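Local coordinates for protein purine nucleoside phosphorylase (Caulobacter vibrioides, PDB 1XFJ) that probably acts as a purine nucleoside phosphorylase of the YfiH/LACC1 family that also deaminates adenosine and cleaves methylthioadenosine, at residues 225-229 and 230-234; 236-239 and 240-243; 247-250 and 251-254; 202-206 and 207-211; 52-55 and 56-60. All coordinates share one frame; numbering follows the deposited sequence.

All five contacts are local, each between neighbours along one run of chain, so they follow in series and none encloses or crosses another. Contact 5 comes first, within helix 49-62. Contact 4 is the turn from strand 201-204 into helix 206-216, about 30 Å from contact 5, centre to centre, and on the opposite side of the chain's centre. Contact 1 lies in the loop after strand 221-224, contact 2 starts helix 239-244, and contact 3 leads from that helix into strand 253-259. Contacts 1 and 2 are joined where Arg241 NH1 reaches two carbonyls of 229-230, contacts 2 and 3 where Phe237 packs on Gly251 and Arg252. Leu254 of contact 3 touches Ile59 of contact 5.

Contact 1: residues 225-229 and 230-234; sequences VGRDT and RAEEE. With ACT (acetate ion), chain B.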
# COMPACT_ATOMS: atom_id res chain seq x y z
N VAL A 225 -4.50 -8.16 -6.13
CA VAL A 225 -5.92 -8.42 -5.89
C VAL A 225 -6.80 -8.00 -7.06
O VAL A 225 -7.99 -8.31 -7.09
CB VAL A 225 -6.40 -7.73 -4.60
CG1 VAL A 225 -5.61 -8.26 -3.41
CG2 VAL A 225 -6.25 -6.22 -4.72
N GLY A 226 -6.22 -7.27 -8.00
CA GLY A 226 -6.96 -6.85 -9.18
C GLY A 226 -8.12 -5.90 -8.98
O GLY A 226 -9.16 -6.05 -9.63
N ARG A 227 -7.96 -4.92 -8.10
CA ARG A 227 -9.01 -3.93 -7.86
C ARG A 227 -8.42 -2.57 -8.27
O ARG A 227 -7.32 -2.21 -7.84
CB ARG A 227 -9.44 -3.92 -6.39
CG ARG A 227 -10.06 -5.24 -5.92
CD ARG A 227 -11.33 -5.56 -6.71
NE ARG A 227 -12.42 -4.64 -6.40
CZ ARG A 227 -13.22 -4.74 -5.34
NH1 ARG A 227 -13.06 -5.73 -4.47
NH2 ARG A 227 -14.17 -3.84 -5.14
N ASP A 228 -9.16 -1.83 -9.10
CA ASP A 228 -8.72 -0.53 -9.62
C ASP A 228 -9.32 0.63 -8.82
O ASP A 228 -10.51 0.91 -8.92
CB ASP A 228 -9.15 -0.42 -11.09
CG ASP A 228 -8.49 0.74 -11.81
OD1 ASP A 228 -8.15 1.75 -11.17
OD2 ASP A 228 -8.33 0.64 -13.05
N THR A 229 -8.48 1.31 -8.05
CA THR A 229 -8.94 2.43 -7.22
C THR A 229 -9.62 3.55 -8.01
O THR A 229 -10.65 4.07 -7.60
CB THR A 229 -7.76 3.04 -6.44
OG1 THR A 229 -6.69 3.34 -7.34
CG2 THR A 229 -7.27 2.07 -5.38
N ARG A 230 -9.03 3.91 -9.15
CA ARG A 230 -9.58 4.98 -9.97
C ARG A 230 -10.92 4.62 -10.59
O ARG A 230 -11.82 5.46 -10.68
CB ARG A 230 -8.59 5.35 -11.07
CG ARG A 230 -9.02 6.50 -11.97
CD ARG A 230 -9.82 6.01 -13.17
NE ARG A 230 -10.18 7.10 -14.07
CZ ARG A 230 -11.20 7.94 -13.88
NH1 ARG A 230 -11.97 7.82 -12.81
NH2 ARG A 230 -11.44 8.90 -14.76
N ALA A 231 -11.05 3.37 -11.02
CA ALA A 231 -12.27 2.91 -11.68
C ALA A 231 -13.44 2.62 -10.75
O ALA A 231 -14.59 2.82 -11.13
CB ALA A 231 -11.96 1.68 -12.51
N GLU A 232 -13.16 2.14 -9.54
CA GLU A 232 -14.23 1.79 -8.60
C GLU A 232 -14.45 2.82 -7.50
O GLU A 232 -14.08 2.60 -6.34
CB GLU A 232 -13.94 0.43 -7.97
CG GLU A 232 -13.67 -0.67 -8.99
CD GLU A 232 -13.50 -2.02 -8.33
OE1 GLU A 232 -14.49 -2.54 -7.78
OE2 GLU A 232 -12.38 -2.57 -8.37
N GLU A 233 -15.08 3.93 -7.86
CA GLU A 233 -15.37 5.00 -6.92
C GLU A 233 -16.26 4.54 -5.77
O GLU A 233 -16.26 5.13 -4.69
CB GLU A 233 -16.02 6.17 -7.67
CG GLU A 233 -16.51 7.30 -6.79
CD GLU A 233 -17.02 8.48 -7.61
OE1 GLU A 233 -17.75 8.24 -8.59
OE2 GLU A 233 -16.69 9.63 -7.26
N GLU A 234 -17.01 3.47 -6.01
CA GLU A 234 -17.91 2.90 -5.01
C GLU A 234 -17.11 2.40 -3.81
O GLU A 234 -17.56 2.51 -2.66
CB GLU A 234 -18.69 1.73 -5.62
CG GLU A 234 -19.54 0.94 -4.62
CD GLU A 234 -20.10 -0.35 -5.21
OE1 GLU A 234 -19.95 -0.56 -6.44
OE2 GLU A 234 -20.71 -1.14 -4.46
C ACT B . -15.17 -5.56 -1.60
O ACT B . -15.74 -5.22 -2.66
OXT ACT B . -14.37 -6.55 -1.41
CH3 ACT B . -15.44 -4.70 -0.39
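Arg227 is held by two carboxylates at once: its guanidinium takes Glu232 side-on along one edge and a bound acetate, probably from the crystallisation liquor, at the end of the group. The site is an alpha-turn (i+4 to i) in the irregular loop that runs from strand 221-224 of the six-stranded mixed sheet to helix 239-244. Arg227 NE donates to Glu232 OE2 at 2.9 Å, nearly straight at 164° and in the guanidinium plane, meeting the oxygen on its syn side. The second nitrogen, Arg227 NH2, reaches Glu232 OE1 at 3.0 Å, but from above the carboxylate plane; the two flat groups are turned 30° apart. The arginine chain makes this grip by folding at both chi2 and chi3, whereas the glutamate comes in extended beyond CG. Two bonds to separate oxygens fix the rotation of both groups, and Trp235 adds a cation-pi contact to the arginine.

The backbone closes the turn alongside. Glu232 N donates to Asp228 O at 3.0 Å, which brings the acid round to face Arg227. Asp228 OD1 accepts weak bonds from the amides of Arg230 and Ala231 and a further one from Gly168 N, while Ser171 OG holds Asp228 OD2, so this buried carboxylate ties the loop to the 168-171 region. Thr229 OG1 is hydrogen-bonded to Asp113 OD1. Beyond Glu232, the acetate is gripped by Arg227 NH2, which donates to its atom O at 3.2 Å, with weaker bonds from Arg227 NH1 to both acetate oxygens.

Contact 2: residues 236-239 and 240-243; sequences FFSN and RRAF
Helix 239-244 begins here, with Ser238 as its N-cap. Ser238 OG stands anti to its own backbone N (chi1 173°), which swings it over the first turn, where it accepts from Arg241 N at 3.2 Å with an N-H...O angle of 164°. The same hydroxyl is hydrogen-bonded to Asp113 OD1, and Asp113 OD2 takes the amide of Arg240, so one outside carboxylate grips both the cap and the helix start. Regular helical bonding follows: Ala242 N to Ser238 O and Phe243 N to Asn239 O, each 2.9 Å.

The side chain of Arg241 doubles back along the segment leading into the helix. Its bend at chi3 lays the guanidinium over Ser238 CB, which sits 3.5 Å above one face, toward the rim. At the edge, Arg241 NH2 donates to Phe236 O at 2.6 Å, almost straight at 171°, in both the carbonyl and the guanidinium planes. Arg241 NH1 bonds the carbonyls of Thr229 and Arg230, so three backbone oxygens fix the orientation of the group and join the preceding loop to the helix. The arrangement at Ser238 is a classic serine N-cap, with a side-chain oxygen covering a first-turn amide.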
# COMPACT_ATOMS: atom_id res chain seq x y z
N PHE A 236 -13.22 2.78 -3.61
CA PHE A 236 -11.92 3.37 -3.34
C PHE A 236 -11.73 4.85 -3.61
O PHE A 236 -12.37 5.42 -4.50
CB PHE A 236 -10.85 2.61 -4.15
CG PHE A 236 -10.92 1.12 -3.98
CD1 PHE A 236 -10.61 0.53 -2.76
CD2 PHE A 236 -11.31 0.31 -5.04
CE1 PHE A 236 -10.70 -0.86 -2.59
CE2 PHE A 236 -11.41 -1.08 -4.88
CZ PHE A 236 -11.10 -1.66 -3.66
N PHE A 237 -10.85 5.47 -2.82
CA PHE A 237 -10.50 6.87 -3.00
C PHE A 237 -9.49 6.81 -4.14
O PHE A 237 -8.87 5.77 -4.36
CB PHE A 237 -9.78 7.43 -1.76
CG PHE A 237 -10.63 7.52 -0.53
CD1 PHE A 237 -11.79 8.28 -0.53
CD2 PHE A 237 -10.25 6.87 0.64
CE1 PHE A 237 -12.57 8.39 0.63
CE2 PHE A 237 -11.02 6.97 1.79
CZ PHE A 237 -12.18 7.74 1.79
N SER A 238 -9.31 7.91 -4.86
CA SER A 238 -8.37 7.94 -5.98
C SER A 238 -7.81 9.33 -6.24
O SER A 238 -8.56 10.26 -6.54
CB SER A 238 -9.04 7.42 -7.25
OG SER A 238 -8.20 7.59 -8.38
N ASN A 239 -6.49 9.47 -6.13
CA ASN A 239 -5.83 10.74 -6.37
C ASN A 239 -6.06 11.20 -7.82
O ASN A 239 -6.29 12.38 -8.08
CB ASN A 239 -4.33 10.61 -6.09
CG ASN A 239 -3.53 11.82 -6.55
OD1 ASN A 239 -3.82 12.96 -6.18
ND2 ASN A 239 -2.51 11.58 -7.36
N ARG A 240 -6.01 10.25 -8.75
CA ARG A 240 -6.21 10.61 -10.15
C ARG A 240 -7.64 11.09 -10.39
O ARG A 240 -7.86 12.06 -11.10
CB ARG A 240 -5.89 9.41 -11.06
CG ARG A 240 -6.05 9.70 -12.56
CD ARG A 240 -5.35 10.99 -12.98
NE ARG A 240 -3.91 11.00 -12.68
CZ ARG A 240 -2.98 10.38 -13.39
NH1 ARG A 240 -3.32 9.67 -14.46
NH2 ARG A 240 -1.71 10.46 -13.03
N ARG A 241 -8.61 10.42 -9.78
CA ARG A 241 -9.99 10.84 -9.95
C ARG A 241 -10.17 12.22 -9.32
O ARG A 241 -10.89 13.06 -9.84
CB ARG A 241 -10.94 9.82 -9.31
CG ARG A 241 -12.37 9.93 -9.80
CD ARG A 241 -13.17 8.70 -9.39
NE ARG A 241 -13.23 8.57 -7.94
CZ ARG A 241 -12.83 7.50 -7.26
NH1 ARG A 241 -12.34 6.45 -7.90
NH2 ARG A 241 -12.91 7.50 -5.94
N ALA A 242 -9.50 12.44 -8.19
CA ALA A 242 -9.57 13.72 -7.50
C ALA A 242 -9.01 14.82 -8.40
O ALA A 242 -9.53 15.93 -8.45
CB ALA A 242 -8.79 13.66 -6.20
N PHE A 243 -7.93 14.49 -9.11
CA PHE A 243 -7.29 15.43 -10.01
C PHE A 243 -8.25 15.85 -11.12
O PHE A 243 -8.40 17.04 -11.40
CB PHE A 243 -6.04 14.80 -10.63
CG PHE A 243 -5.43 15.62 -11.73
CD1 PHE A 243 -4.83 16.85 -11.45
CD2 PHE A 243 -5.47 15.19 -13.05
CE1 PHE A 243 -4.28 17.63 -12.46
CE2 PHE A 243 -4.93 15.96 -14.08
CZ PHE A 243 -4.33 17.18 -13.78

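Contact 3: residues 247-250 and 251-254; sequences DGDY and GRLL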
# COMPACT_ATOMS: atom_id res chain seq x y z
N ASP A 247 -10.68 18.26 -7.17
CA ASP A 247 -10.78 18.27 -5.71
C ASP A 247 -9.36 18.63 -5.29
O ASP A 247 -8.39 18.20 -5.91
CB ASP A 247 -11.14 16.89 -5.15
CG ASP A 247 -12.49 16.39 -5.64
OD1 ASP A 247 -13.42 17.20 -5.81
OD2 ASP A 247 -12.63 15.16 -5.84
N GLY A 248 -9.23 19.43 -4.24
CA GLY A 248 -7.91 19.84 -3.79
C GLY A 248 -7.29 18.86 -2.82
O GLY A 248 -6.24 19.13 -2.25
N ASP A 249 -7.93 17.71 -2.65
CA ASP A 249 -7.43 16.69 -1.74
C ASP A 249 -8.20 15.40 -1.98
O ASP A 249 -9.09 15.35 -2.83
CB ASP A 249 -7.61 17.17 -0.29
CG ASP A 249 -6.86 16.31 0.72
OD1 ASP A 249 -5.81 15.73 0.37
OD2 ASP A 249 -7.32 16.24 1.88
N TYR A 250 -7.88 14.35 -1.23
CA TYR A 250 -8.56 13.08 -1.38
C TYR A 250 -8.38 12.22 -0.14
O TYR A 250 -7.46 12.44 0.64
CB TYR A 250 -8.00 12.33 -2.60
CG TYR A 250 -6.49 12.38 -2.69
CD1 TYR A 250 -5.70 11.44 -2.03
CD2 TYR A 250 -5.85 13.41 -3.38
CE1 TYR A 250 -4.30 11.53 -2.06
CE2 TYR A 250 -4.47 13.51 -3.41
CZ TYR A 250 -3.70 12.58 -2.75
OH TYR A 250 -2.33 12.70 -2.78
N GLY A 251 -9.28 11.27 0.04
CA GLY A 251 -9.20 10.38 1.19
C GLY A 251 -8.09 9.38 0.94
O GLY A 251 -7.69 9.17 -0.21
N ARG A 252 -7.59 8.77 2.01
CA ARG A 252 -6.51 7.79 1.91
C ARG A 252 -6.98 6.43 2.43
O ARG A 252 -7.61 6.34 3.48
CB ARG A 252 -5.29 8.24 2.73
CG ARG A 252 -4.98 9.73 2.64
CD ARG A 252 -4.79 10.19 1.20
NE ARG A 252 -4.75 11.65 1.11
CZ ARG A 252 -3.76 12.40 1.57
NH1 ARG A 252 -2.70 11.84 2.14
NH2 ARG A 252 -3.83 13.72 1.47
N LEU A 253 -6.67 5.39 1.67
CA LEU A 253 -7.03 4.02 2.03
C LEU A 253 -5.91 3.38 2.82
O LEU A 253 -4.74 3.59 2.51
CB LEU A 253 -7.25 3.19 0.77
CG LEU A 253 -8.30 3.70 -0.21
CD1 LEU A 253 -8.07 3.04 -1.58
CD2 LEU A 253 -9.68 3.37 0.33
N LEU A 254 -6.25 2.57 3.81
CA LEU A 254 -5.23 1.90 4.59
C LEU A 254 -5.17 0.43 4.20
O LEU A 254 -6.18 -0.17 3.84
CB LEU A 254 -5.54 1.99 6.09
CG LEU A 254 -4.38 1.51 6.98
CD1 LEU A 254 -3.26 2.53 6.92
CD2 LEU A 254 -4.85 1.32 8.41
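Chi1 of Tyr250 and chi2 of Arg252 bring the two side chains together: the tyrosine ring sits between its backbone N and carbonyl carbon (chi1 44°), and the arginine, with CG beside its own N, bends at chi2 (-56°) to come back over the ring. This is the extended lead-in to strand 253-259, an inner strand of the five-stranded mixed sheet, after the chain has left helix 239-244. The guanidinium nitrogen NH2 lies over one face of the Tyr250 ring, and the tyrosine's CE1 lies over a face of the guanidinium. The two planes are 39° apart, so the overlap is inclined, and the closest approach of the two side chains is 3.2 Å between Tyr250 CE1 and Arg252 NE.

That same NE donates to Tyr250 O at 2.9 Å, coming from above the carbonyl plane. The bond closes a small loop from side chain to backbone across Gly251 and keeps the base of the guanidinium beside the ring. Arg252 NH2, at the far end of the guanidinium, meets Asp249 OD1; Asp249 OD2 is taken by Tyr36 OH and Gln46 N. The carboxylate is thus also held from outside the two segments, and it stands nearly perpendicular to the guanidinium. Elsewhere along the tyrosine, Asn239 and Ala242 of helix 239-244 pack against the side chain, while the backbone of Arg252 pairs with Val41. The salt bridge itself is a single bond: Arg252 NH2 lies 3.0 Å from Asp249 OD1, exactly in the guanidinium plane and on the syn lone pair of the oxygen.

Contact 4: residues 202-206 and 207-211; sequences RFFDL and PAFVL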
# COMPACT_ATOMS: atom_id res chain seq x y z
N ARG A 202 0.94 7.10 -22.61
CA ARG A 202 1.07 5.66 -22.43
C ARG A 202 0.28 5.30 -21.19
O ARG A 202 -0.01 6.17 -20.37
CB ARG A 202 2.53 5.27 -22.18
CG ARG A 202 3.50 5.57 -23.30
CD ARG A 202 3.37 4.58 -24.44
NE ARG A 202 4.45 4.75 -25.41
CZ ARG A 202 4.57 5.80 -26.21
NH1 ARG A 202 3.68 6.77 -26.18
NH2 ARG A 202 5.61 5.88 -27.04
N PHE A 203 -0.10 4.03 -21.06
CA PHE A 203 -0.79 3.56 -19.87
C PHE A 203 0.26 2.72 -19.16
O PHE A 203 0.88 1.84 -19.77
CB PHE A 203 -2.01 2.70 -20.22
CG PHE A 203 -3.25 3.50 -20.50
CD1 PHE A 203 -3.87 4.23 -19.48
CD2 PHE A 203 -3.81 3.52 -21.77
CE1 PHE A 203 -5.02 4.97 -19.73
CE2 PHE A 203 -4.96 4.26 -22.04
CZ PHE A 203 -5.57 4.98 -21.02
N PHE A 204 0.47 2.99 -17.88
CA PHE A 204 1.46 2.26 -17.10
C PHE A 204 0.78 1.21 -16.23
O PHE A 204 -0.23 1.49 -15.58
CB PHE A 204 2.25 3.23 -16.22
CG PHE A 204 3.29 2.56 -15.35
CD1 PHE A 204 4.27 1.75 -15.91
CD2 PHE A 204 3.31 2.79 -13.98
CE1 PHE A 204 5.26 1.18 -15.12
CE2 PHE A 204 4.30 2.22 -13.18
CZ PHE A 204 5.27 1.42 -13.74
N ASP A 205 1.33 0.01 -16.23
CA ASP A 205 0.79 -1.10 -15.44
C ASP A 205 1.57 -1.16 -14.13
O ASP A 205 2.53 -1.92 -14.00
CB ASP A 205 0.95 -2.41 -16.21
CG ASP A 205 0.11 -3.54 -15.63
OD1 ASP A 205 -0.21 -3.47 -14.42
OD2 ASP A 205 -0.21 -4.49 -16.37
N LEU A 206 1.15 -0.36 -13.16
CA LEU A 206 1.82 -0.31 -11.86
C LEU A 206 1.83 -1.65 -11.12
O LEU A 206 2.88 -2.12 -10.70
CB LEU A 206 1.17 0.76 -10.98
CG LEU A 206 1.78 0.97 -9.59
CD1 LEU A 206 3.22 1.43 -9.71
CD2 LEU A 206 0.96 1.99 -8.83
N PRO A 207 0.65 -2.28 -10.94
CA PRO A 207 0.67 -3.56 -10.23
C PRO A 207 1.60 -4.59 -10.87
O PRO A 207 2.29 -5.33 -10.17
CB PRO A 207 -0.80 -3.99 -10.24
CG PRO A 207 -1.36 -3.31 -11.45
CD PRO A 207 -0.71 -1.95 -11.39
N ALA A 208 1.64 -4.64 -12.19
CA ALA A 208 2.51 -5.60 -12.86
C ALA A 208 3.97 -5.25 -12.58
O ALA A 208 4.81 -6.14 -12.40
CB ALA A 208 2.23 -5.63 -14.36
N PHE A 209 4.28 -3.96 -12.55
CA PHE A 209 5.65 -3.55 -12.29
C PHE A 209 6.04 -3.91 -10.86
O PHE A 209 7.15 -4.37 -10.60
CB PHE A 209 5.82 -2.04 -12.48
CG PHE A 209 7.22 -1.57 -12.22
CD1 PHE A 209 8.25 -1.89 -13.11
CD2 PHE A 209 7.53 -0.84 -11.08
CE1 PHE A 209 9.56 -1.50 -12.85
CE2 PHE A 209 8.84 -0.45 -10.81
CZ PHE A 209 9.86 -0.77 -11.70
N VAL A 210 5.12 -3.69 -9.92
CA VAL A 210 5.38 -4.01 -8.53
C VAL A 210 5.55 -5.52 -8.34
O VAL A 210 6.37 -5.96 -7.54
CB VAL A 210 4.23 -3.50 -7.63
CG1 VAL A 210 4.46 -3.92 -6.19
CG2 VAL A 210 4.16 -1.98 -7.72
N LEU A 211 4.77 -6.31 -9.08
CA LEU A 211 4.89 -7.77 -8.98
C LEU A 211 6.27 -8.17 -9.49
O LEU A 211 6.88 -9.11 -8.98
CB LEU A 211 3.80 -8.46 -9.80
CG LEU A 211 2.40 -8.46 -9.17
CD1 LEU A 211 1.37 -8.95 -10.18
CD2 LEU A 211 2.40 -9.34 -7.92
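Leu206 O accepts from Val210 N at 2.8 Å, the shortest hydrogen bond between the two segments. Beside it, Phe209 N donates to Asp205 O at 3.1 Å. The carboxylate of Asp205 turns to the same helix end: CG is anti to the backbone N (chi1 -165°), and OD1 accepts from Ala208 N at 3.1 Å. That amide approaches from well above the carboxylate plane, 59° out of it, and the methyl of Ala208 lies close to the acid, its CB 3.2 Å from Asp205 CG. Pro207 CG also touches Asp205 OD1.

Asp205 is thus the N-cap of helix 206-216, and Pro207 fills a first-turn position where no backbone N-H is needed. The cap sits at the corner where strand 201-204, the middle strand of a three-stranded antiparallel sheet, hands over to the helix.

Apolar groups pack around the same corner. The Phe204 ring reaches forward so that its CZ meets Phe209 CB at 3.7 Å, and the two rings stand obliquely, 48° apart, with centroids 5.9 Å from each other. Phe178 and Phe182 extend this aromatic cluster, each meeting one of the pair edge-to-face. One turn along, Leu206 CD1 rests on Val210 CG2 at 4.1 Å, and both side chains also touch Ala115 of strand 115-121.

Contact 5: residues 52-55 and 56-60; sequences VEEN and RARIA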
# COMPACT_ATOMS: atom_id res chain seq x y z
N VAL A 52 -10.54 11.46 11.23
CA VAL A 52 -9.43 10.62 10.77
C VAL A 52 -9.01 9.68 11.90
O VAL A 52 -8.78 8.50 11.68
CB VAL A 52 -8.21 11.47 10.35
CG1 VAL A 52 -7.02 10.56 10.06
CG2 VAL A 52 -8.56 12.29 9.11
N GLU A 53 -8.93 10.21 13.11
CA GLU A 53 -8.55 9.37 14.25
C GLU A 53 -9.59 8.29 14.52
O GLU A 53 -9.24 7.17 14.89
CB GLU A 53 -8.35 10.24 15.49
CG GLU A 53 -7.09 11.08 15.41
CD GLU A 53 -5.85 10.24 15.16
OE1 GLU A 53 -5.55 9.36 16.00
OE2 GLU A 53 -5.18 10.44 14.13
N GLU A 54 -10.86 8.63 14.34
CA GLU A 54 -11.93 7.66 14.56
C GLU A 54 -11.84 6.55 13.51
O GLU A 54 -12.04 5.38 13.82
CB GLU A 54 -13.30 8.34 14.49
CG GLU A 54 -14.50 7.40 14.39
CD GLU A 54 -14.71 6.54 15.62
OE1 GLU A 54 -14.18 6.89 16.70
OE2 GLU A 54 -15.43 5.52 15.52
N ASN A 55 -11.53 6.93 12.28
CA ASN A 55 -11.41 5.93 11.22
C ASN A 55 -10.25 4.98 11.54
O ASN A 55 -10.38 3.77 11.38
CB ASN A 55 -11.20 6.59 9.86
CG ASN A 55 -12.41 7.42 9.44
OD1 ASN A 55 -13.55 7.00 9.64
ND2 ASN A 55 -12.16 8.58 8.85
N ARG A 56 -9.13 5.54 11.98
CA ARG A 56 -7.97 4.74 12.33
C ARG A 56 -8.31 3.79 13.48
O ARG A 56 -7.87 2.64 13.50
CB ARG A 56 -6.79 5.63 12.73
CG ARG A 56 -6.09 6.31 11.56
CD ARG A 56 -5.01 7.27 12.05
NE ARG A 56 -4.07 6.61 12.96
CZ ARG A 56 -2.81 6.32 12.66
NH1 ARG A 56 -2.32 6.62 11.47
NH2 ARG A 56 -2.05 5.71 13.56
N ALA A 57 -9.10 4.27 14.43
CA ALA A 57 -9.48 3.45 15.58
C ALA A 57 -10.36 2.29 15.13
O ALA A 57 -10.23 1.17 15.64
CB ALA A 57 -10.22 4.30 16.60
N ARG A 58 -11.25 2.54 14.17
CA ARG A 58 -12.12 1.49 13.68
C ARG A 58 -11.31 0.38 13.04
O ARG A 58 -11.59 -0.81 13.24
CB ARG A 58 -13.11 2.06 12.66
CG ARG A 58 -14.04 3.07 13.28
CD ARG A 58 -15.18 3.47 12.37
NE ARG A 58 -16.17 4.21 13.15
CZ ARG A 58 -17.44 4.38 12.81
NH1 ARG A 58 -17.91 3.87 11.68
NH2 ARG A 58 -18.25 5.04 13.62
N ILE A 59 -10.30 0.77 12.27
CA ILE A 59 -9.44 -0.20 11.61
C ILE A 59 -8.64 -0.98 12.65
O ILE A 59 -8.52 -2.20 12.56
CB ILE A 59 -8.49 0.50 10.62
CG1 ILE A 59 -9.29 0.98 9.41
CG2 ILE A 59 -7.38 -0.45 10.18
CD1 ILE A 59 -8.49 1.80 8.41
N ALA A 60 -8.11 -0.28 13.64
CA ALA A 60 -7.35 -0.92 14.70
C ALA A 60 -8.23 -1.94 15.42
O ALA A 60 -7.79 -3.03 15.76
CB ALA A 60 -6.83 0.12 15.69
O HOH W 1 -4.70 6.81 15.80
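Of the charged pairs, Glu54 and Arg58 make the one direct salt bridge between the two segments. Glu54 OE2 accepts from Arg58 NE at 2.8 Å along a nearly straight line (174°), using its anti lone pair, and the oxygen lies in the guanidinium plane. The carboxylate stands 81° from that plane, so one oxygen does the work: Arg58 NH2 makes a weak bond to the same OE2. The glutamate gets there by bending at chi2 (66°), while the arginine runs extended from CG to NE. Its NH1 goes on to Gly29 O.

Glu53 and Arg56 run alongside each other in the same direction, but their charges meet through water. The water donates to Glu53 OE1 at 2.7 Å and accepts from Arg56 NE at 2.9 Å. Glu53 OE2 stands off the Arg56 guanidinium plane, 4.2 Å from Arg56 NE, and turns instead to Arg43 in a salt bridge, so the carboxylate has an arginine partner on each count, one direct and one through water.

Backbone bonds place these pairs on helix 49-62, the acid-base spacings being i to i+4 for Glu54 and i to i+3 for Glu53. The i to i+4 ladder includes Arg56 N to Val52 O at 3.0 Å and Ala57 N to Glu53 O at 2.9 Å.

Among apolar contacts, Val52 CG1 meets the Arg56 chain at CD, 4.3 Å away, and the same arginine leans on Leu70 and Val72 of strand 70-72. Ile59 packs against Val41.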